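Local structure of putative uncharacterized protein gbs1890 (Streptococcus agalactiae NEM316, 4TKZ) at residues K3-L17 with Q27-M39. The protein is probably the EIIA component of a mannose-family sugar phosphotransferase system, passing phosphoryl groups along the relay that drives sugar uptake. Numbering follows the deposited sequence.
Sequences KIIIVAHGNFPDGIL and QEYVVGINFIAGM
Strands 3-9 and 30-35 are the neighbouring parallel strands of a beta-alpha-beta unit, with 30-35 the outermost strand of the sheet within this chain and helix 12-24 as the crossover. Ile4 N donates to Tyr29 O and Ile6 N to Val31 O, while Val31 N and Ile33 N return bonds to Ile4 O and Ile6 O, the last at 2.7 Å. The pairing weakens at Ala8 N to Ile33 O, 3.5 Å, then recovers where Phe35 N meets Ala8 O. On the face of Ile5 and Val7, the side chains of Ile5 and Val31 lie side by side, their CG2 methyls in contact, and helix 41-52 covers them. Farther along, Phe35 and His9 form an offset edge-to-face pair, planes at 62°, with the Phe35 edge coming in obliquely, CD2 3.6 Å from CD2 of His9, whose ND1 is held by Asp63.

Helix 12-24 packs on the opposite face, that of Ile4, Ile6 and Val30. Glycine at Gly32 makes room for it: Leu17 CD1 sits 3.9 Å from Gly32 CA, and Leu17 CD2 meets Val30 CG1 at 3.6 Å. Asn34, its CG anti to the carbonyl carbon (chi1 -59°), turns its amide to the helix start. OD1 takes Asp14 N on an in-plane lone pair, and ND2 reaches Asp14 OD1 at 3.0 Å from above the carboxylate. Asn11 ND2 donates to Asp14 OD2, so strand, turn and first helical turn are tied together. Across the dimer, Ser18 and Ser19 of the second subunit bond the backbone at Asn11 and His9. This is the right-handed crossover that opens the 2-1-3-4 parallel sheet of the mannose-type EIIA fold.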
# COMPACT_ATOMS: atom_id res chain seq x y z
N LYS A 3 19.01 -0.73 -4.88
CA LYS A 3 18.45 0.23 -3.93
C LYS A 3 16.94 0.38 -4.13
O LYS A 3 16.46 0.49 -5.26
CB LYS A 3 19.14 1.59 -4.04
CG LYS A 3 18.61 2.61 -3.04
CD LYS A 3 19.39 3.91 -3.05
CE LYS A 3 18.73 4.93 -2.15
NZ LYS A 3 19.65 6.06 -1.82
N ILE A 4 16.19 0.36 -3.02
CA ILE A 4 14.73 0.49 -3.06
C ILE A 4 14.32 1.87 -2.58
O ILE A 4 14.65 2.27 -1.47
CB ILE A 4 14.07 -0.59 -2.16
CG1 ILE A 4 14.41 -1.98 -2.70
CG2 ILE A 4 12.55 -0.42 -2.10
CD1 ILE A 4 13.97 -3.11 -1.79
N ILE A 5 13.59 2.60 -3.43
CA ILE A 5 13.14 3.93 -3.07
C ILE A 5 11.63 4.00 -3.11
O ILE A 5 11.01 3.69 -4.14
CB ILE A 5 13.74 4.98 -4.02
CG1 ILE A 5 15.25 4.87 -4.05
CG2 ILE A 5 13.32 6.40 -3.60
CD1 ILE A 5 15.93 5.88 -5.01
N ILE A 6 11.04 4.40 -2.00
CA ILE A 6 9.60 4.54 -1.90
C ILE A 6 9.18 6.00 -1.96
O ILE A 6 9.57 6.81 -1.10
CB ILE A 6 9.10 3.95 -0.57
CG1 ILE A 6 9.52 2.48 -0.43
CG2 ILE A 6 7.58 4.05 -0.46
CD1 ILE A 6 9.21 1.89 0.96
N VAL A 7 8.40 6.35 -2.98
CA VAL A 7 7.89 7.71 -3.11
C VAL A 7 6.37 7.68 -3.11
O VAL A 7 5.76 7.02 -3.95
CB VAL A 7 8.37 8.37 -4.42
CG1 VAL A 7 8.18 9.87 -4.34
CG2 VAL A 7 9.81 8.01 -4.69
N ALA A 8 5.75 8.39 -2.17
CA ALA A 8 4.30 8.38 -2.08
C ALA A 8 3.74 9.61 -1.36
O ALA A 8 4.47 10.31 -0.66
CB ALA A 8 3.82 7.09 -1.39
N HIS A 9 2.45 9.85 -1.57
CA HIS A 9 1.74 10.97 -0.97
C HIS A 9 1.68 10.90 0.55
O HIS A 9 1.47 9.83 1.13
CB HIS A 9 0.30 11.01 -1.51
CG HIS A 9 0.20 11.38 -2.96
ND1 HIS A 9 0.33 10.46 -3.98
CD2 HIS A 9 -0.05 12.57 -3.56
CE1 HIS A 9 0.18 11.07 -5.14
NE2 HIS A 9 -0.06 12.35 -4.91
N GLY A 10 1.84 12.05 1.20
CA GLY A 10 1.81 12.13 2.65
C GLY A 10 2.97 11.38 3.27
O GLY A 10 4.06 11.33 2.69
N ASN A 11 2.73 10.81 4.45
CA ASN A 11 3.74 10.00 5.11
C ASN A 11 3.50 8.49 4.92
O ASN A 11 3.92 7.69 5.74
CB ASN A 11 3.85 10.38 6.59
CG ASN A 11 4.40 11.80 6.78
OD1 ASN A 11 3.65 12.74 7.02
ND2 ASN A 11 5.71 11.94 6.66
N PHE A 12 2.83 8.14 3.83
CA PHE A 12 2.72 6.75 3.34
C PHE A 12 4.10 6.07 3.33
O PHE A 12 4.21 4.95 3.82
CB PHE A 12 2.07 6.78 1.94
CG PHE A 12 1.77 5.42 1.29
CD1 PHE A 12 2.73 4.41 1.19
CD2 PHE A 12 0.55 5.22 0.68
CE1 PHE A 12 2.44 3.21 0.55
CE2 PHE A 12 0.24 4.02 0.04
CZ PHE A 12 1.20 3.02 -0.03
N PRO A 13 5.14 6.71 2.76
CA PRO A 13 6.42 5.98 2.81
C PRO A 13 6.87 5.65 4.23
O PRO A 13 7.30 4.52 4.47
CB PRO A 13 7.40 6.96 2.15
CG PRO A 13 6.55 7.72 1.18
CD PRO A 13 5.27 7.95 1.95
N ASP A 14 6.78 6.60 5.16
CA ASP A 14 7.17 6.32 6.54
C ASP A 14 6.33 5.20 7.12
O ASP A 14 6.85 4.37 7.86
CB ASP A 14 6.99 7.55 7.42
CG ASP A 14 8.07 8.57 7.21
OD1 ASP A 14 9.14 8.21 6.69
OD2 ASP A 14 7.82 9.74 7.57
N GLY A 15 5.04 5.21 6.81
CA GLY A 15 4.13 4.23 7.37
C GLY A 15 4.40 2.83 6.86
O GLY A 15 4.42 1.88 7.65
N ILE A 16 4.60 2.68 5.56
CA ILE A 16 4.86 1.34 5.02
C ILE A 16 6.27 0.86 5.41
O ILE A 16 6.49 -0.34 5.61
CB ILE A 16 4.62 1.24 3.49
CG1 ILE A 16 4.46 -0.23 3.07
CG2 ILE A 16 5.73 1.92 2.69
CD1 ILE A 16 3.94 -0.39 1.66
N LEU A 17 7.20 1.80 5.58
CA LEU A 17 8.52 1.46 6.10
C LEU A 17 8.46 0.96 7.54
O LEU A 17 9.23 0.09 7.94
CB LEU A 17 9.48 2.66 5.99
CG LEU A 17 10.02 2.90 4.59
CD1 LEU A 17 10.78 4.22 4.54
CD2 LEU A 17 10.91 1.73 4.17
N GLN A 27 16.52 -2.36 7.12
CA GLN A 27 17.11 -2.88 5.90
C GLN A 27 18.11 -1.87 5.36
O GLN A 27 17.96 -0.67 5.63
CB GLN A 27 16.02 -3.12 4.86
CG GLN A 27 14.94 -4.09 5.33
CD GLN A 27 15.49 -5.48 5.57
OE1 GLN A 27 16.23 -6.03 4.75
NE2 GLN A 27 15.13 -6.06 6.71
N GLU A 28 19.12 -2.34 4.63
CA GLU A 28 20.06 -1.44 3.95
C GLU A 28 19.49 -0.98 2.62
O GLU A 28 18.73 -1.72 1.99
CB GLU A 28 21.40 -2.14 3.69
CG GLU A 28 22.05 -2.74 4.93
CD GLU A 28 22.83 -4.00 4.61
OE1 GLU A 28 23.45 -4.07 3.52
OE2 GLU A 28 22.83 -4.93 5.45
N TYR A 29 19.87 0.22 2.19
CA TYR A 29 19.51 0.68 0.85
C TYR A 29 18.01 0.67 0.59
O TYR A 29 17.56 0.23 -0.47
CB TYR A 29 20.25 -0.15 -0.19
CG TYR A 29 21.73 -0.15 0.05
CD1 TYR A 29 22.46 1.02 -0.06
CD2 TYR A 29 22.41 -1.31 0.41
CE1 TYR A 29 23.81 1.05 0.16
CE2 TYR A 29 23.77 -1.30 0.64
CZ TYR A 29 24.47 -0.11 0.50
OH TYR A 29 25.82 -0.06 0.71
N VAL A 30 17.25 1.14 1.57
CA VAL A 30 15.82 1.31 1.41
C VAL A 30 15.47 2.66 1.99
O VAL A 30 15.66 2.88 3.19
CB VAL A 30 15.03 0.20 2.16
CG1 VAL A 30 13.54 0.45 2.06
CG2 VAL A 30 15.39 -1.18 1.62
N VAL A 31 15.00 3.58 1.15
CA VAL A 31 14.67 4.93 1.62
C VAL A 31 13.26 5.34 1.23
O VAL A 31 12.68 4.85 0.25
CB VAL A 31 15.65 5.99 1.08
CG1 VAL A 31 17.08 5.60 1.39
CG2 VAL A 31 15.48 6.14 -0.41
N GLY A 32 12.71 6.27 2.00
CA GLY A 32 11.40 6.80 1.69
C GLY A 32 11.48 8.29 1.40
O GLY A 32 12.24 9.02 2.05
N ILE A 33 10.73 8.73 0.41
CA ILE A 33 10.54 10.15 0.17
C ILE A 33 9.07 10.47 0.40
O ILE A 33 8.20 10.09 -0.39
CB ILE A 33 10.98 10.53 -1.27
CG1 ILE A 33 12.47 10.20 -1.45
CG2 ILE A 33 10.73 11.99 -1.52
CD1 ILE A 33 13.02 10.49 -2.85
N ASN A 34 8.80 11.18 1.49
CA ASN A 34 7.43 11.55 1.83
C ASN A 34 6.98 12.81 1.09
O ASN A 34 7.47 13.90 1.36
CB ASN A 34 7.30 11.75 3.34
CG ASN A 34 7.66 10.50 4.13
OD1 ASN A 34 6.87 9.57 4.24
ND2 ASN A 34 8.86 10.49 4.70
N PHE A 35 6.03 12.64 0.17
CA PHE A 35 5.48 13.76 -0.59
C PHE A 35 4.37 14.41 0.22
O PHE A 35 3.19 14.11 0.03
CB PHE A 35 4.95 13.28 -1.94
CG PHE A 35 4.39 14.38 -2.81
CD1 PHE A 35 5.06 15.60 -2.94
CD2 PHE A 35 3.21 14.19 -3.52
CE1 PHE A 35 4.56 16.61 -3.75
CE2 PHE A 35 2.70 15.19 -4.34
CZ PHE A 35 3.38 16.42 -4.45
N ILE A 36 4.76 15.31 1.12
CA ILE A 36 3.81 15.87 2.08
C ILE A 36 3.24 17.19 1.60
O ILE A 36 3.73 17.79 0.64
CB ILE A 36 4.48 16.07 3.46
CG1 ILE A 36 5.59 17.12 3.36
CG2 ILE A 36 5.04 14.75 4.00
CD1 ILE A 36 6.20 17.49 4.68
N ALA A 37 2.19 17.65 2.27
CA ALA A 37 1.58 18.93 1.94
C ALA A 37 2.61 20.03 2.05
O ALA A 37 3.35 20.11 3.04
CB ALA A 37 0.41 19.22 2.86
N GLY A 38 2.67 20.87 1.03
CA GLY A 38 3.63 21.96 0.98
C GLY A 38 4.73 21.69 -0.02
O GLY A 38 5.36 22.63 -0.52
N MET A 39 4.97 20.42 -0.32
CA MET A 39 6.02 20.05 -1.27
C MET A 39 5.58 20.21 -2.71
O MET A 39 4.44 19.88 -3.07
CB MET A 39 6.48 18.62 -1.04
CG MET A 39 7.54 18.46 0.01
SD MET A 39 7.85 16.71 0.30
CE MET A 39 8.79 16.28 -1.16